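Local coordinates for protein glycoside Hydrolase (Bacteroides plebeius, PDB 5T3B) that belongs to glycoside hydrolase family 50 and probably cleaves glycosidic bonds in agarose-type galactans, at residues T383-Y391 against A429-F438. Residues are numbered along the deposited sequence; the frame is centred on the assembly and turned at random.
Sequences TPFMVTEFY and AKNCVGWVFF. With EDO (1,2-ethanediol), chain G.
F385 N donates to N431 O at 2.8 Å, and F385 O in turn accepts from V433 N at 2.9 Å. Further along, V387 N reaches G434 O at 3.0 Å, while V436 N donates to V387 O at 2.8 Å, in a bond less straight than the other three. F385 pairs with C432 but V387 with W435, a one-residue shift that defines a beta bulge through V433 and G434. The backbone of G434 adopts angles at which a CB would jam against the preceding carbonyl O. F438 N continues the pairing to F390 O at 3.1 Å.

The chi1 of F438 (-177°, CG anti to the backbone N) lays its ring alongside the E389 side chain: its CD1 is 3.6 Å from E389 CD, and ring and carboxylate planes stack 20° apart. Y391 CE1 meets F438 CD2 at 3.7 Å. An alanine in place of F438 would probably deprive the E389 carboxylate of its stacking surface and open a gap beside the Y391 ring. R336 and Y363 hold the two E389 oxygens.

C432 CB sits over one face of the F385 ring, 3.6 Å from F385 CZ. F390 turns its edge to the five-membered ring of W435 and receives the edge of F437 on its own face, with both pairs of planes at 83°, an aromatic cluster packed against helix 412-427. Two neighbouring parallel strands, with helix 412-427 on the connection between them and continued by strands 358-361 and 120-126, are consistent with the (beta/alpha)8 catalytic barrel of this family.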
loop_
_atom_site.group_PDB
_atom_site.type_symbol
_atom_site.label_atom_id
_atom_site.label_comp_id
_atom_site.label_asym_id
_atom_site.label_seq_id
_atom_site.Cartn_x
_atom_site.Cartn_y
_atom_site.Cartn_z
ATOM N N THR A 383 3.209 -6.558 -14.118
ATOM C CA THR A 383 3.287 -6.821 -12.671
ATOM C C THR A 383 2.284 -5.913 -11.998
ATOM O O THR A 383 2.221 -4.750 -12.321
ATOM C CB THR A 383 4.703 -6.523 -12.172
ATOM O OG1 THR A 383 5.596 -7.422 -12.837
ATOM C CG2 THR A 383 4.799 -6.665 -10.663
ATOM N N PRO A 384 1.477 -6.456 -11.091
ATOM C CA PRO A 384 0.414 -5.630 -10.457
ATOM C C PRO A 384 0.963 -4.715 -9.388
ATOM O O PRO A 384 2.113 -4.845 -8.921
ATOM C CB PRO A 384 -0.540 -6.644 -9.887
ATOM C CG PRO A 384 0.426 -7.789 -9.487
ATOM C CD PRO A 384 1.388 -7.847 -10.644
ATOM N N PHE A 385 0.081 -3.797 -8.995
ATOM C CA PHE A 385 0.337 -2.924 -7.859
ATOM C C PHE A 385 -0.757 -3.131 -6.801
ATOM O O PHE A 385 -1.823 -3.701 -7.066
ATOM C CB PHE A 385 0.428 -1.440 -8.274
ATOM C CG PHE A 385 -0.861 -0.794 -8.629
ATOM C CD1 PHE A 385 -1.402 -0.901 -9.874
ATOM C CD2 PHE A 385 -1.521 -0.024 -7.693
ATOM C CE1 PHE A 385 -2.566 -0.285 -10.231
ATOM C CE2 PHE A 385 -2.714 0.643 -8.023
ATOM C CZ PHE A 385 -3.254 0.504 -9.302
ATOM N N MET A 386 -0.441 -2.629 -5.605
ATOM C CA MET A 386 -1.407 -2.552 -4.516
ATOM C C MET A 386 -1.297 -1.151 -3.919
ATOM O O MET A 386 -0.192 -0.603 -3.879
ATOM C CB MET A 386 -1.181 -3.597 -3.441
ATOM C CG MET A 386 0.123 -3.529 -2.739
ATOM S SD MET A 386 0.461 -4.883 -1.596
ATOM C CE MET A 386 -0.805 -4.607 -0.436
ATOM N N VAL A 387 -2.388 -0.630 -3.416
ATOM C CA VAL A 387 -2.392 0.661 -2.718
ATOM C C VAL A 387 -2.178 0.362 -1.264
ATOM O O VAL A 387 -3.037 -0.220 -0.592
ATOM C CB VAL A 387 -3.643 1.445 -3.014
ATOM C CG1 VAL A 387 -3.681 2.693 -2.102
ATOM C CG2 VAL A 387 -3.703 1.812 -4.477
ATOM N N THR A 388 -1.051 0.774 -0.746
ATOM C CA THR A 388 -0.677 0.458 0.627
ATOM C C THR A 388 -1.129 1.488 1.640
ATOM O O THR A 388 -1.083 1.199 2.848
ATOM C CB THR A 388 0.831 0.195 0.738
ATOM O OG1 THR A 388 1.559 1.057 -0.153
ATOM C CG2 THR A 388 1.154 -1.237 0.371
ATOM N N GLU A 389 -1.546 2.658 1.199
ATOM C CA GLU A 389 -2.116 3.630 2.121
ATOM C C GLU A 389 -3.058 4.547 1.352
ATOM O O GLU A 389 -2.718 4.998 0.264
ATOM C CB GLU A 389 -1.071 4.573 2.756
ATOM C CG GLU A 389 0.010 3.936 3.583
ATOM C CD GLU A 389 0.995 4.863 4.186
ATOM O OE1 GLU A 389 0.791 6.088 4.246
ATOM O OE2 GLU A 389 2.051 4.325 4.675
ATOM N N PHE A 390 -4.195 4.860 1.984
ATOM C CA PHE A 390 -5.111 5.890 1.557
ATOM C C PHE A 390 -6.083 6.088 2.744
ATOM O O PHE A 390 -6.280 5.165 3.526
ATOM C CB PHE A 390 -5.843 5.563 0.276
ATOM C CG PHE A 390 -6.916 4.524 0.415
ATOM C CD1 PHE A 390 -6.561 3.179 0.613
ATOM C CD2 PHE A 390 -8.255 4.834 0.312
ATOM C CE1 PHE A 390 -7.544 2.215 0.788
ATOM C CE2 PHE A 390 -9.225 3.856 0.461
ATOM C CZ PHE A 390 -8.892 2.538 0.706
ATOM N N TYR A 391 -6.644 7.306 2.861
ATOM C CA TYR A 391 -7.680 7.608 3.846
ATOM C C TYR A 391 -8.159 9.025 3.656
ATOM O O TYR A 391 -7.536 9.816 2.956
ATOM C CB TYR A 391 -7.167 7.460 5.309
ATOM C CG TYR A 391 -6.112 8.405 5.737
ATOM C CD1 TYR A 391 -4.765 8.271 5.378
ATOM C CD2 TYR A 391 -6.403 9.504 6.540
ATOM C CE1 TYR A 391 -3.819 9.166 5.774
ATOM C CE2 TYR A 391 -5.447 10.388 6.899
ATOM C CZ TYR A 391 -4.155 10.254 6.505
ATOM O OH TYR A 391 -3.179 11.196 6.870
ATOM N N ALA A 429 -9.126 -0.947 -12.045
ATOM C CA ALA A 429 -7.770 -1.194 -12.501
ATOM C C ALA A 429 -7.470 -2.685 -12.411
ATOM O O ALA A 429 -7.274 -3.229 -11.303
ATOM C CB ALA A 429 -6.746 -0.396 -11.686
ATOM N N LYS A 430 -7.364 -3.354 -13.550
ATOM C CA LYS A 430 -7.139 -4.792 -13.586
ATOM C C LYS A 430 -5.763 -5.198 -13.089
ATOM O O LYS A 430 -5.542 -6.365 -12.742
ATOM C CB LYS A 430 -7.330 -5.302 -14.994
ATOM C CG LYS A 430 -8.744 -5.207 -15.519
ATOM C CD LYS A 430 -8.908 -5.996 -16.824
ATOM C CE LYS A 430 -9.967 -5.426 -17.747
ATOM N NZ LYS A 430 -9.878 -6.249 -18.957
ATOM N N ASN A 431 -4.855 -4.218 -13.033
ATOM C CA ASN A 431 -3.542 -4.411 -12.477
ATOM C C ASN A 431 -3.407 -4.068 -10.995
ATOM O O ASN A 431 -2.294 -4.163 -10.458
ATOM C CB ASN A 431 -2.452 -3.636 -13.265
ATOM C CG ASN A 431 -2.734 -2.167 -13.376
ATOM O OD1 ASN A 431 -3.876 -1.729 -13.599
ATOM N ND2 ASN A 431 -1.661 -1.389 -13.355
ATOM N N CYS A 432 -4.523 -3.736 -10.332
ATOM C CA CYS A 432 -4.481 -3.510 -8.881
ATOM C C CYS A 432 -5.018 -4.742 -8.170
ATOM O O CYS A 432 -6.143 -5.155 -8.493
ATOM C CB CYS A 432 -5.333 -2.290 -8.537
ATOM S SG CYS A 432 -5.400 -1.954 -6.757
ATOM N N VAL A 433 -4.233 -5.305 -7.262
ATOM C CA VAL A 433 -4.642 -6.494 -6.553
ATOM C C VAL A 433 -5.259 -6.206 -5.162
ATOM O O VAL A 433 -5.644 -7.147 -4.496
ATOM C CB VAL A 433 -3.475 -7.485 -6.376
ATOM C CG1 VAL A 433 -3.113 -8.089 -7.710
ATOM C CG2 VAL A 433 -2.270 -6.895 -5.693
ATOM N N GLY A 434 -5.427 -4.906 -4.819
ATOM C CA GLY A 434 -6.150 -4.485 -3.678
ATOM C C GLY A 434 -5.453 -3.348 -2.952
ATOM O O GLY A 434 -4.644 -2.591 -3.516
ATOM N N TRP A 435 -5.883 -3.182 -1.707
ATOM C CA TRP A 435 -5.548 -1.954 -0.976
ATOM C C TRP A 435 -5.484 -2.197 0.514
ATOM O O TRP A 435 -5.953 -3.224 1.040
ATOM C CB TRP A 435 -6.576 -0.837 -1.272
ATOM C CG TRP A 435 -7.979 -1.197 -0.860
ATOM C CD1 TRP A 435 -8.472 -1.260 0.424
ATOM C CD2 TRP A 435 -9.064 -1.571 -1.722
ATOM N NE1 TRP A 435 -9.775 -1.671 0.390
ATOM C CE2 TRP A 435 -10.195 -1.831 -0.901
ATOM C CE3 TRP A 435 -9.225 -1.619 -3.107
ATOM C CZ2 TRP A 435 -11.427 -2.206 -1.425
ATOM C CZ3 TRP A 435 -10.450 -1.973 -3.616
ATOM C CH2 TRP A 435 -11.543 -2.253 -2.783
ATOM N N VAL A 436 -4.937 -1.168 1.161
ATOM C CA VAL A 436 -4.799 -1.107 2.598
ATOM C C VAL A 436 -5.214 0.247 3.065
ATOM O O VAL A 436 -4.645 1.258 2.632
ATOM C CB VAL A 436 -3.340 -1.411 3.043
ATOM C CG1 VAL A 436 -3.212 -1.396 4.557
ATOM C CG2 VAL A 436 -2.832 -2.684 2.435
ATOM N N PHE A 437 -6.198 0.273 3.962
ATOM C CA PHE A 437 -6.633 1.524 4.572
ATOM C C PHE A 437 -5.645 1.921 5.661
ATOM O O PHE A 437 -5.239 1.111 6.484
ATOM C CB PHE A 437 -8.011 1.354 5.172
ATOM C CG PHE A 437 -8.596 2.658 5.729
ATOM C CD1 PHE A 437 -8.480 2.970 7.078
ATOM C CD2 PHE A 437 -9.244 3.558 4.904
ATOM C CE1 PHE A 437 -9.011 4.138 7.584
ATOM C CE2 PHE A 437 -9.792 4.734 5.392
ATOM C CZ PHE A 437 -9.625 5.031 6.721
ATOM N N PHE A 438 -5.193 3.190 5.620
ATOM C CA PHE A 438 -4.295 3.723 6.599
ATOM C C PHE A 438 -5.103 4.608 7.514
ATOM O O PHE A 438 -5.542 5.674 7.085
ATOM C CB PHE A 438 -3.165 4.502 5.913
ATOM C CG PHE A 438 -2.125 5.053 6.834
ATOM C CD1 PHE A 438 -1.003 4.317 7.148
ATOM C CD2 PHE A 438 -2.268 6.275 7.459
ATOM C CE1 PHE A 438 -0.047 4.757 8.036
ATOM C CE2 PHE A 438 -1.300 6.750 8.310
ATOM C CZ PHE A 438 -0.202 6.003 8.598
HETATM C C1 EDO G . 0.015 9.519 6.321
HETATM O O1 EDO G . -0.730 10.200 7.181
HETATM C C2 EDO G . 0.073 10.306 5.048
HETATM O O2 EDO G . 0.729 11.605 5.142
HETATM O O HOH W 1 1.041 -2.310 -12.761
#